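Long-range contacts in DNA polymerase III, beta subunit (Thermotoga maritima, PDB 1VPK), which probably tethers DNA polymerases and other proteins to DNA and makes replication processive, as a ring-shaped head-to-tail homodimer around the duplex: residues G168-L173 with E200-L205; I137-D142 with I225-D230; K340-E345 with I360-I365; K256-E261 with L369-P374. All coordinates share one frame; numbering follows the deposited sequence.

Contacts 1 and 2 are both antiparallel strand pairs of the central domain, their centres about 12 Å apart, and they pack on each other: Phe203 meets the ring of Tyr229, and Leu173 touches Phe139. Contacts 3 and 4 belong to the C-terminal domain, with centres about 16 Å apart; there strands 358-362 and 368-372 are sheet neighbours, and Ile342 packs against Tyr370. Contacts 1, 3 and 4 all reach one long sheet, which runs from the central into the C-terminal domain. A weak, long ion pair between Glu172 and Lys256 links contacts 1 and 4, whose centres lie about 19 Å apart, whereas contacts 2 and 3 do not touch.

Contact 1: G168-L173 with E200-L205; sequences GVFWEL and EASFLL
Six backbone hydrogen bonds join 168-173 to 200-205, two at each of the pairs Val169-Leu205, Trp171-Phe203 and Leu173-Ala201. The straightest runs from Trp171 N to Phe203 O (2.9 Å, 178° at the hydrogen). Gly168 lies beside the end of strand 201-206, where a side chain would run into Leu205 O.

Aromatic packing holds the buried face. The five-membered ring of Trp171 and the Phe203 ring form an offset stack, centroids 4.6 Å apart and planes at 26°, while Trp171 CB sits over the phenylalanine face as a CH-pi donor, 3.8 Å from the ring centroid. With chi1 50°, Phe203 CG is wedged between its own backbone N and carbonyl carbon, which brings the ring across to the indole. Leu205 CD1 comes to 3.6 Å from Trp171 NE1. Replacing Trp171 with an alanine would probably open a gap between Phe203, Leu205 and Met210 of helix 207-218.

On the other face Phe170 CD1 lies 4.1 Å from Leu204 CB, and the Glu172 carboxylate turns away to bond Tyr255 OH.

Strand 201-206 is outermost in its sheet within the chain, and Val169, Trp171 and Leu205 pack on Met210: a helix-backed antiparallel sheet, the architecture of sliding-clamp domains, here the central one.

Contact 2: I137-D142 with I225-D230; sequences ITFEVD and ITVRYD
Phe139 and Val227 lie side by side and point the same way, the valine coming over one face of the ring. Its CB stands 3.9 Å from the ring centroid, a CH-pi contact, with CG1 and CG2 reaching different parts of the rim. Phe139 CG lies between its backbone N and carbonyl carbon (chi1 60°), a torsion that brings the ring toward Val227. A flat ring and a beta-branched residue suit this place because the branch spreads across the face.

Val141 and Ile225 repeat the parallel arrangement, branch against branch, with Val141 CG1 3.6 Å from Ile225 CD1; Leu146 of helix 143-153 packs on both. At the other end, Ile137 and Tyr229 meet loosely and both rest on Ala201 of strand 201-206.

The opposite face is polar. Thr138 and Thr226 are set at a slant, Thr138 OG1 touching Thr226 CG2 at 3.6 Å. Thr138 OG1 also lies 3.1 Å from Val227 O and 2.8 Å from a water, which accepts a bond from Arg228 NH1 in the guanidinium plane. The arginine continues outward to Ala133 O through NH2.

Backbone bonds pair the N and O of Ile137 with Tyr229, Phe139 with Val227 and Val141 with Ile225; Thr226 and Arg228 bond on to Ser237 and Ser235 of strand 233-237. The chemistry is thus amphipathic: hydrocarbon packs against the helix and the adjoining sheet, while threonines, Glu140 and Arg228 suit the more solvent-accessible face.

Contact 3: K340-E345 with I360-I365; sequences KHIETE and INPLDI
Ile342 and Thr344 meet Pro362 from the loop that follows helix 332-341, without a hydrogen bond between 340-345 and 360-365. Ile342 uses both its branches. CG1 is anti to the carbonyl carbon (chi1 -69°), and its extended continuation carries CD1 to within 4.0 Å of Ile360 CG2, the two isoleucines crossing at about a right angle. The shorter branch, CG2, turns to the proline and lies 4.0 Å from Pro362 CB. A beta-branched residue is apt here because one side chain can fill against two neighbours at once.

Thr344 has its hydroxyl tucked between the backbone N and the carbonyl carbon (chi1 57°). There OG1 lies 3.3 Å from Pro362 CB, a packing contact, and its polar partner is the backbone oxygen of Glu346. The same torsion sets CG2 anti to the carbonyl carbon, where it passes Ile365 CG1 at 3.7 Å, the two side chains running in opposite directions. Threonine therefore serves both a polar and an apolar neighbour.

Pro362 opens a type II beta turn ending at Ile365, with Asp364 in the positive-phi position. Asn361 points away from Ile342 and Thr344, and its ND2 makes a nearly straight bond to Pro362 O (3.1 Å, 176° at the hydrogen), although the donor stands well above the carbonyl plane.

Around this loop-to-turn packing, Ile342 also touches Ile347 of strand 346-351 and Tyr370 of strand 368-372, while Ile360 packs against Ile335 and Val338 of helix 332-341. The contact thus joins the loop leaving that helix to the end of strand 358-362.

Contact 4: K256-E261 with L369-P374; sequences KRVIPE and LYIVMP
Ile371, on strand 368-372 of the clamp's long antiparallel sheet, packs against Val258, Ile259 and Pro260 of the loop between strands 241-246 and 265-270. All the contacts are apolar or main-chain packing. The Ile371 and Ile259 side chains cross at about a right angle, CG1 to CG1 4.0 Å, and Ile371 CD1 reaches Pro260 CD tip to tip at 4.1 Å. The other branch of Ile371, CG2, anti to the backbone N, packs on Val258 O at 3.7 Å, with Val258 CG2 beside it at 4.1 Å. Its two branches, one of them long, let one side chain reach three consecutive residues. An alanine in its place would probably leave Val258, Ile259 and Pro260 without their shared apolar partner and open a gap beside the strand.

Further out, Ile259 CD1 approaches Leu369 CD1 at 4.5 Å, and Ile259 also packs on Leu190 of strand 187-194 and on Gln359. Backbone bonds from Ile371 to Leu188 and from Leu369 to Leu190 fix strand 368-372 against that strand.

The loop has its own brace: Val258 ends a 3-10 segment, and Arg257 NE makes a salt bridge with Asp254. Just past that segment, Ile259 N donates a hydrogen bond of 3.1 Å to Lys256 O.

Contact 1: G168-L173 with E200-L205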
# COMPACT_ATOMS: atom_id res chain seq x y z
N GLY A 168 -21.46 -11.65 -7.64
CA GLY A 168 -21.03 -13.02 -7.79
C GLY A 168 -20.56 -13.34 -9.19
O GLY A 168 -20.43 -12.45 -10.05
N VAL A 169 -20.29 -14.62 -9.40
CA VAL A 169 -19.85 -15.13 -10.68
C VAL A 169 -20.78 -16.26 -11.08
O VAL A 169 -21.11 -17.14 -10.28
CB VAL A 169 -18.41 -15.68 -10.64
CG1 VAL A 169 -17.98 -16.22 -12.05
CG2 VAL A 169 -17.43 -14.64 -10.14
N PHE A 170 -21.18 -16.20 -12.34
CA PHE A 170 -22.13 -17.14 -12.92
C PHE A 170 -21.34 -18.23 -13.62
O PHE A 170 -20.43 -17.95 -14.42
CB PHE A 170 -23.08 -16.38 -13.87
CG PHE A 170 -24.27 -17.19 -14.33
CD1 PHE A 170 -25.19 -17.69 -13.42
CD2 PHE A 170 -24.48 -17.42 -15.69
CE1 PHE A 170 -26.28 -18.43 -13.86
CE2 PHE A 170 -25.58 -18.17 -16.13
CZ PHE A 170 -26.47 -18.66 -15.21
N TRP A 171 -21.70 -19.48 -13.34
CA TRP A 171 -21.06 -20.63 -13.93
C TRP A 171 -22.03 -21.27 -14.91
O TRP A 171 -23.15 -21.57 -14.54
CB TRP A 171 -20.72 -21.67 -12.86
CG TRP A 171 -19.75 -21.24 -11.81
CD1 TRP A 171 -19.82 -20.13 -11.03
CD2 TRP A 171 -18.61 -21.98 -11.35
NE1 TRP A 171 -18.75 -20.09 -10.15
CE2 TRP A 171 -17.99 -21.22 -10.33
CE3 TRP A 171 -18.03 -23.21 -11.71
CZ2 TRP A 171 -16.84 -21.66 -9.66
CZ3 TRP A 171 -16.87 -23.61 -11.09
CH2 TRP A 171 -16.29 -22.85 -10.06
N GLU A 172 -21.56 -21.52 -16.15
CA GLU A 172 -22.31 -22.28 -17.14
C GLU A 172 -21.51 -23.47 -17.62
O GLU A 172 -20.41 -23.32 -18.19
CB GLU A 172 -22.62 -21.44 -18.36
CG GLU A 172 -23.60 -20.33 -18.10
CD GLU A 172 -23.78 -19.49 -19.35
OE1 GLU A 172 -23.98 -20.05 -20.43
OE2 GLU A 172 -23.69 -18.26 -19.25
N LEU A 173 -22.06 -24.65 -17.38
CA LEU A 173 -21.47 -25.89 -17.88
C LEU A 173 -22.24 -26.45 -19.08
O LEU A 173 -23.48 -26.57 -19.08
CB LEU A 173 -21.41 -27.01 -16.81
CG LEU A 173 -20.41 -27.00 -15.67
CD1 LEU A 173 -18.98 -27.06 -16.23
CD2 LEU A 173 -20.60 -25.78 -14.78
N GLU A 200 -25.05 -30.58 -18.64
CA GLU A 200 -25.33 -29.17 -18.58
C GLU A 200 -25.88 -28.72 -17.28
O GLU A 200 -26.65 -29.43 -16.65
CB GLU A 200 -26.35 -28.77 -19.60
CG GLU A 200 -25.74 -28.62 -20.90
CD GLU A 200 -26.73 -28.10 -21.87
OE1 GLU A 200 -27.61 -27.33 -21.41
OE2 GLU A 200 -26.58 -28.47 -23.05
N ALA A 201 -25.52 -27.50 -16.92
CA ALA A 201 -25.90 -26.90 -15.64
C ALA A 201 -25.46 -25.47 -15.59
O ALA A 201 -24.53 -25.07 -16.30
CB ALA A 201 -25.26 -27.68 -14.48
N SER A 202 -26.11 -24.68 -14.74
CA SER A 202 -25.67 -23.32 -14.44
C SER A 202 -26.13 -22.89 -13.04
O SER A 202 -27.12 -23.43 -12.52
CB SER A 202 -26.17 -22.34 -15.51
OG SER A 202 -27.56 -22.16 -15.38
N PHE A 203 -25.38 -21.97 -12.42
CA PHE A 203 -25.66 -21.49 -11.09
C PHE A 203 -24.86 -20.19 -10.83
O PHE A 203 -23.82 -19.94 -11.44
CB PHE A 203 -25.29 -22.55 -10.05
CG PHE A 203 -23.90 -23.15 -10.22
CD1 PHE A 203 -22.78 -22.53 -9.65
CD2 PHE A 203 -23.74 -24.36 -10.92
CE1 PHE A 203 -21.52 -23.07 -9.79
CE2 PHE A 203 -22.48 -24.93 -11.06
CZ PHE A 203 -21.37 -24.29 -10.52
N LEU A 204 -25.34 -19.39 -9.89
CA LEU A 204 -24.65 -18.19 -9.45
C LEU A 204 -24.06 -18.43 -8.06
O LEU A 204 -24.75 -18.88 -7.15
CB LEU A 204 -25.65 -17.05 -9.40
CG LEU A 204 -25.17 -15.66 -8.98
CD1 LEU A 204 -24.14 -15.08 -9.87
CD2 LEU A 204 -26.36 -14.73 -8.84
N LEU A 205 -22.76 -18.19 -7.91
CA LEU A 205 -22.15 -18.17 -6.59
C LEU A 205 -21.82 -16.72 -6.24
O LEU A 205 -21.40 -15.92 -7.13
CB LEU A 205 -20.89 -19.04 -6.56
CG LEU A 205 -21.05 -20.55 -6.83
CD1 LEU A 205 -19.69 -21.21 -6.82
CD2 LEU A 205 -22.02 -21.26 -5.84

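Contact 2: I137-D142 with I225-D230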
# COMPACT_ATOMS: atom_id res chain seq x y z
N ILE A 137 -24.49 -32.99 -10.39
CA ILE A 137 -23.64 -32.84 -11.57
C ILE A 137 -22.23 -32.69 -11.02
O ILE A 137 -22.04 -31.97 -10.03
CB ILE A 137 -24.14 -31.61 -12.36
CG1 ILE A 137 -25.30 -32.02 -13.25
CG2 ILE A 137 -23.04 -30.90 -13.15
CD1 ILE A 137 -26.58 -31.23 -12.99
N THR A 138 -21.28 -33.41 -11.58
CA THR A 138 -19.90 -33.35 -11.11
C THR A 138 -18.87 -33.33 -12.25
O THR A 138 -19.12 -33.89 -13.35
CB THR A 138 -19.59 -34.47 -10.06
OG1 THR A 138 -18.30 -34.26 -9.50
CG2 THR A 138 -19.63 -35.82 -10.65
N PHE A 139 -17.76 -32.64 -12.02
CA PHE A 139 -16.63 -32.64 -12.94
C PHE A 139 -15.32 -32.34 -12.24
O PHE A 139 -15.30 -31.75 -11.16
CB PHE A 139 -16.87 -31.67 -14.11
CG PHE A 139 -17.05 -30.25 -13.68
CD1 PHE A 139 -18.31 -29.78 -13.32
CD2 PHE A 139 -15.96 -29.37 -13.62
CE1 PHE A 139 -18.48 -28.46 -12.89
CE2 PHE A 139 -16.12 -28.04 -13.18
CZ PHE A 139 -17.38 -27.60 -12.82
N GLU A 140 -14.23 -32.80 -12.81
CA GLU A 140 -12.91 -32.42 -12.36
C GLU A 140 -12.39 -31.28 -13.25
O GLU A 140 -12.69 -31.26 -14.44
CB GLU A 140 -11.95 -33.61 -12.43
CG GLU A 140 -12.03 -34.51 -11.19
CD GLU A 140 -10.79 -35.38 -10.99
OE1 GLU A 140 -10.20 -35.88 -11.98
OE2 GLU A 140 -10.42 -35.59 -9.81
N VAL A 141 -11.64 -30.34 -12.68
CA VAL A 141 -10.94 -29.36 -13.52
C VAL A 141 -9.50 -29.11 -13.03
O VAL A 141 -9.21 -29.18 -11.84
CB VAL A 141 -11.78 -28.02 -13.69
CG1 VAL A 141 -12.10 -27.42 -12.41
CG2 VAL A 141 -11.06 -27.02 -14.62
N ASP A 142 -8.61 -28.84 -13.99
CA ASP A 142 -7.22 -28.50 -13.70
C ASP A 142 -7.24 -27.25 -12.77
O ASP A 142 -7.95 -26.29 -12.99
CB ASP A 142 -6.44 -28.32 -15.04
CG ASP A 142 -5.00 -27.82 -14.85
OD1 ASP A 142 -4.81 -26.68 -14.35
OD2 ASP A 142 -4.05 -28.57 -15.23
N ILE A 225 -9.04 -30.28 -9.21
CA ILE A 225 -10.03 -30.18 -8.11
C ILE A 225 -11.40 -30.67 -8.61
O ILE A 225 -11.67 -30.69 -9.82
CB ILE A 225 -10.20 -28.74 -7.58
CG1 ILE A 225 -10.66 -27.77 -8.67
CG2 ILE A 225 -8.93 -28.24 -6.93
CD1 ILE A 225 -12.18 -27.71 -8.81
N THR A 226 -12.27 -31.05 -7.68
CA THR A 226 -13.60 -31.55 -8.02
C THR A 226 -14.69 -30.57 -7.64
O THR A 226 -14.67 -29.98 -6.57
CB THR A 226 -13.91 -32.87 -7.27
OG1 THR A 226 -12.92 -33.84 -7.60
CG2 THR A 226 -15.28 -33.40 -7.67
N VAL A 227 -15.68 -30.44 -8.54
CA VAL A 227 -16.84 -29.56 -8.33
C VAL A 227 -18.07 -30.40 -8.44
O VAL A 227 -18.18 -31.18 -9.36
CB VAL A 227 -16.91 -28.49 -9.42
CG1 VAL A 227 -18.21 -27.67 -9.31
CG2 VAL A 227 -15.63 -27.59 -9.37
N ARG A 228 -19.00 -30.25 -7.52
CA ARG A 228 -20.30 -30.95 -7.57
C ARG A 228 -21.44 -29.99 -7.26
O ARG A 228 -21.36 -29.18 -6.31
CB ARG A 228 -20.36 -32.11 -6.58
CG ARG A 228 -21.61 -33.03 -6.78
CD ARG A 228 -21.51 -34.32 -5.92
NE ARG A 228 -21.36 -34.00 -4.50
CZ ARG A 228 -20.21 -33.97 -3.82
NH1 ARG A 228 -19.04 -34.20 -4.41
NH2 ARG A 228 -20.22 -33.64 -2.52
N TYR A 229 -22.49 -30.07 -8.06
CA TYR A 229 -23.63 -29.21 -7.92
C TYR A 229 -24.87 -30.05 -7.74
O TYR A 229 -25.13 -30.94 -8.57
CB TYR A 229 -23.74 -28.34 -9.17
CG TYR A 229 -25.02 -27.52 -9.31
CD1 TYR A 229 -25.39 -26.63 -8.35
CD2 TYR A 229 -25.83 -27.62 -10.45
CE1 TYR A 229 -26.56 -25.87 -8.47
CE2 TYR A 229 -27.01 -26.84 -10.59
CZ TYR A 229 -27.34 -25.96 -9.58
OH TYR A 229 -28.48 -25.17 -9.63
N ASP A 230 -25.65 -29.78 -6.69
CA ASP A 230 -26.87 -30.60 -6.42
C ASP A 230 -28.20 -29.88 -6.62
O ASP A 230 -29.25 -30.41 -6.27
CB ASP A 230 -26.81 -31.29 -5.04
CG ASP A 230 -26.84 -30.31 -3.87
OD1 ASP A 230 -27.16 -29.11 -4.07
OD2 ASP A 230 -26.50 -30.75 -2.74
O HOH W 1 -18.17 -35.62 -7.10

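Contact 3: K340-E345 with I360-I365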
# COMPACT_ATOMS: atom_id res chain seq x y z
N LYS A 340 -5.46 -4.61 -17.41
CA LYS A 340 -4.77 -5.31 -16.34
C LYS A 340 -4.93 -6.82 -16.44
O LYS A 340 -4.03 -7.54 -16.01
CB LYS A 340 -5.32 -4.89 -14.97
CG LYS A 340 -5.16 -3.41 -14.61
CD LYS A 340 -5.85 -3.05 -13.28
CE LYS A 340 -5.80 -1.50 -12.99
NZ LYS A 340 -7.15 -0.98 -12.48
N HIS A 341 -6.08 -7.30 -16.91
CA HIS A 341 -6.34 -8.72 -16.91
C HIS A 341 -6.08 -9.44 -18.22
O HIS A 341 -6.27 -10.65 -18.30
CB HIS A 341 -7.78 -8.94 -16.49
CG HIS A 341 -8.02 -8.58 -15.07
ND1 HIS A 341 -8.37 -7.31 -14.68
CD2 HIS A 341 -7.82 -9.28 -13.94
CE1 HIS A 341 -8.44 -7.26 -13.36
NE2 HIS A 341 -8.13 -8.45 -12.89
N ILE A 342 -5.71 -8.69 -19.25
CA ILE A 342 -5.31 -9.28 -20.52
C ILE A 342 -3.82 -9.44 -20.54
O ILE A 342 -3.06 -8.57 -20.10
CB ILE A 342 -5.80 -8.41 -21.68
CG1 ILE A 342 -7.34 -8.48 -21.76
CG2 ILE A 342 -5.16 -8.82 -23.01
CD1 ILE A 342 -7.96 -7.60 -22.78
N GLU A 343 -3.37 -10.56 -21.09
CA GLU A 343 -1.95 -10.91 -21.08
C GLU A 343 -1.25 -10.70 -22.41
O GLU A 343 -0.04 -10.56 -22.44
CB GLU A 343 -1.79 -12.34 -20.57
CG GLU A 343 -2.71 -12.56 -19.35
CD GLU A 343 -2.36 -13.78 -18.50
OE1 GLU A 343 -1.18 -14.26 -18.51
OE2 GLU A 343 -3.29 -14.22 -17.78
N THR A 344 -2.00 -10.61 -23.51
CA THR A 344 -1.39 -10.34 -24.80
C THR A 344 -0.89 -8.90 -24.93
O THR A 344 -1.40 -8.01 -24.27
CB THR A 344 -2.36 -10.63 -25.99
OG1 THR A 344 -3.57 -9.88 -25.84
CG2 THR A 344 -2.69 -12.08 -26.01
N GLU A 345 0.09 -8.68 -25.81
CA GLU A 345 0.68 -7.37 -26.02
C GLU A 345 -0.23 -6.44 -26.78
O GLU A 345 -0.10 -5.23 -26.63
CB GLU A 345 1.99 -7.46 -26.77
CG GLU A 345 3.04 -8.20 -26.03
CD GLU A 345 4.31 -8.37 -26.83
OE1 GLU A 345 4.59 -7.57 -27.73
OE2 GLU A 345 5.05 -9.33 -26.54
N ILE A 360 -13.96 -5.63 -25.74
CA ILE A 360 -12.52 -5.71 -25.71
C ILE A 360 -12.05 -7.17 -25.56
O ILE A 360 -12.52 -7.96 -24.67
CB ILE A 360 -11.94 -4.84 -24.60
CG1 ILE A 360 -12.35 -3.38 -24.80
CG2 ILE A 360 -10.42 -4.98 -24.58
CD1 ILE A 360 -12.06 -2.50 -23.64
N ASN A 361 -11.10 -7.55 -26.41
CA ASN A 361 -10.53 -8.87 -26.30
C ASN A 361 -9.05 -8.90 -26.60
O ASN A 361 -8.55 -8.03 -27.28
CB ASN A 361 -11.31 -9.84 -27.20
CG ASN A 361 -11.50 -9.34 -28.57
OD1 ASN A 361 -12.54 -8.73 -28.89
ND2 ASN A 361 -10.53 -9.64 -29.44
N PRO A 362 -8.34 -9.94 -26.14
CA PRO A 362 -6.96 -10.13 -26.57
C PRO A 362 -6.94 -10.45 -28.05
O PRO A 362 -7.88 -11.06 -28.54
CB PRO A 362 -6.48 -11.34 -25.80
CG PRO A 362 -7.59 -11.87 -25.14
CD PRO A 362 -8.80 -11.02 -25.28
N LEU A 363 -5.87 -10.05 -28.74
CA LEU A 363 -5.76 -10.28 -30.16
C LEU A 363 -5.51 -11.73 -30.39
O LEU A 363 -4.55 -12.29 -29.89
CB LEU A 363 -4.63 -9.44 -30.78
CG LEU A 363 -4.32 -9.60 -32.26
CD1 LEU A 363 -5.56 -9.10 -33.07
CD2 LEU A 363 -3.08 -8.87 -32.67
N ASP A 364 -6.36 -12.33 -31.20
CA ASP A 364 -6.21 -13.69 -31.71
C ASP A 364 -6.23 -14.79 -30.64
O ASP A 364 -5.62 -15.83 -30.79
CB ASP A 364 -4.96 -13.81 -32.56
CG ASP A 364 -5.10 -13.10 -33.90
OD1 ASP A 364 -6.23 -13.00 -34.44
OD2 ASP A 364 -4.07 -12.65 -34.41
N ILE A 365 -6.92 -14.53 -29.56
CA ILE A 365 -7.02 -15.47 -28.44
C ILE A 365 -8.49 -15.57 -28.18
O ILE A 365 -9.14 -14.57 -27.98
CB ILE A 365 -6.33 -14.97 -27.16
CG1 ILE A 365 -4.83 -14.81 -27.39
CG2 ILE A 365 -6.61 -15.93 -26.01
CD1 ILE A 365 -4.11 -16.09 -27.63

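Contact 4: K256-E261 with L369-P374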
# COMPACT_ATOMS: atom_id res chain seq x y z
N LYS A 256 -25.99 -12.10 -22.62
CA LYS A 256 -25.73 -12.23 -24.05
C LYS A 256 -26.31 -11.05 -24.87
O LYS A 256 -25.76 -10.67 -25.88
CB LYS A 256 -26.26 -13.59 -24.55
CG LYS A 256 -25.47 -14.80 -23.94
CD LYS A 256 -26.34 -16.06 -23.67
CE LYS A 256 -25.49 -17.21 -23.13
NZ LYS A 256 -26.26 -18.22 -22.37
N ARG A 257 -27.36 -10.41 -24.36
CA ARG A 257 -27.91 -9.24 -25.05
C ARG A 257 -27.01 -8.01 -25.05
O ARG A 257 -27.24 -7.09 -25.81
CB ARG A 257 -29.25 -8.86 -24.42
CG ARG A 257 -30.34 -9.93 -24.52
CD ARG A 257 -31.22 -9.79 -23.34
NE ARG A 257 -32.49 -10.51 -23.41
CZ ARG A 257 -33.58 -10.02 -24.00
NH1 ARG A 257 -33.58 -8.83 -24.61
NH2 ARG A 257 -34.68 -10.76 -24.00
N VAL A 258 -25.99 -7.95 -24.20
CA VAL A 258 -25.04 -6.84 -24.29
C VAL A 258 -23.77 -7.19 -25.06
O VAL A 258 -22.86 -6.35 -25.20
CB VAL A 258 -24.69 -6.29 -22.89
CG1 VAL A 258 -25.97 -6.09 -22.10
CG2 VAL A 258 -23.68 -7.21 -22.10
N ILE A 259 -23.64 -8.45 -25.48
CA ILE A 259 -22.50 -8.85 -26.27
C ILE A 259 -22.90 -8.68 -27.74
O ILE A 259 -23.69 -9.45 -28.24
CB ILE A 259 -22.10 -10.29 -25.98
CG1 ILE A 259 -21.77 -10.44 -24.49
CG2 ILE A 259 -20.93 -10.73 -26.88
CD1 ILE A 259 -21.50 -11.82 -24.11
N PRO A 260 -22.40 -7.63 -28.41
CA PRO A 260 -22.78 -7.42 -29.81
C PRO A 260 -22.37 -8.54 -30.73
O PRO A 260 -21.38 -9.22 -30.47
CB PRO A 260 -22.07 -6.12 -30.19
CG PRO A 260 -21.89 -5.41 -28.85
CD PRO A 260 -21.51 -6.55 -27.95
N GLU A 261 -23.15 -8.76 -31.80
CA GLU A 261 -22.86 -9.85 -32.72
C GLU A 261 -22.04 -9.37 -33.91
O GLU A 261 -21.41 -10.19 -34.60
CB GLU A 261 -24.15 -10.52 -33.20
CG GLU A 261 -24.60 -11.69 -32.33
CD GLU A 261 -25.35 -11.27 -31.09
OE1 GLU A 261 -26.42 -10.64 -31.22
OE2 GLU A 261 -24.87 -11.59 -29.97
N LEU A 369 -13.32 -12.50 -23.06
CA LEU A 369 -13.82 -11.24 -23.60
C LEU A 369 -14.45 -10.36 -22.53
O LEU A 369 -14.95 -10.84 -21.48
CB LEU A 369 -14.80 -11.46 -24.74
CG LEU A 369 -16.24 -11.88 -24.50
CD1 LEU A 369 -17.13 -10.74 -24.06
CD2 LEU A 369 -16.76 -12.45 -25.76
N TYR A 370 -14.40 -9.07 -22.81
CA TYR A 370 -14.83 -8.03 -21.88
C TYR A 370 -15.75 -7.10 -22.58
O TYR A 370 -15.52 -6.79 -23.70
CB TYR A 370 -13.62 -7.27 -21.31
CG TYR A 370 -12.71 -8.24 -20.62
CD1 TYR A 370 -12.92 -8.60 -19.30
CD2 TYR A 370 -11.66 -8.87 -21.31
CE1 TYR A 370 -12.09 -9.56 -18.66
CE2 TYR A 370 -10.83 -9.81 -20.68
CZ TYR A 370 -11.06 -10.15 -19.38
OH TYR A 370 -10.27 -11.05 -18.73
N ILE A 371 -16.78 -6.62 -21.89
CA ILE A 371 -17.74 -5.64 -22.41
C ILE A 371 -17.71 -4.43 -21.45
O ILE A 371 -17.66 -4.61 -20.21
CB ILE A 371 -19.20 -6.21 -22.45
CG1 ILE A 371 -19.28 -7.51 -23.29
CG2 ILE A 371 -20.19 -5.14 -22.93
CD1 ILE A 371 -19.13 -7.29 -24.73
N VAL A 372 -17.62 -3.22 -22.02
CA VAL A 372 -17.76 -1.97 -21.27
C VAL A 372 -18.86 -1.14 -21.95
O VAL A 372 -18.87 -0.98 -23.17
CB VAL A 372 -16.42 -1.18 -21.20
CG1 VAL A 372 -16.54 -0.02 -20.21
CG2 VAL A 372 -15.27 -2.07 -20.73
N MET A 373 -19.80 -0.63 -21.17
CA MET A 373 -20.88 0.19 -21.66
C MET A 373 -20.34 1.61 -21.75
O MET A 373 -19.54 2.00 -20.90
CB MET A 373 -22.05 0.15 -20.67
CG MET A 373 -22.58 -1.26 -20.37
SD MET A 373 -23.25 -2.16 -21.79
CE MET A 373 -24.33 -0.87 -22.45
N PRO A 374 -20.77 2.39 -22.75
CA PRO A 374 -20.30 3.74 -22.88
C PRO A 374 -21.05 4.70 -22.00
O PRO A 374 -22.07 4.35 -21.44
CB PRO A 374 -20.57 4.07 -24.34
CG PRO A 374 -21.69 3.26 -24.73
CD PRO A 374 -21.73 2.05 -23.82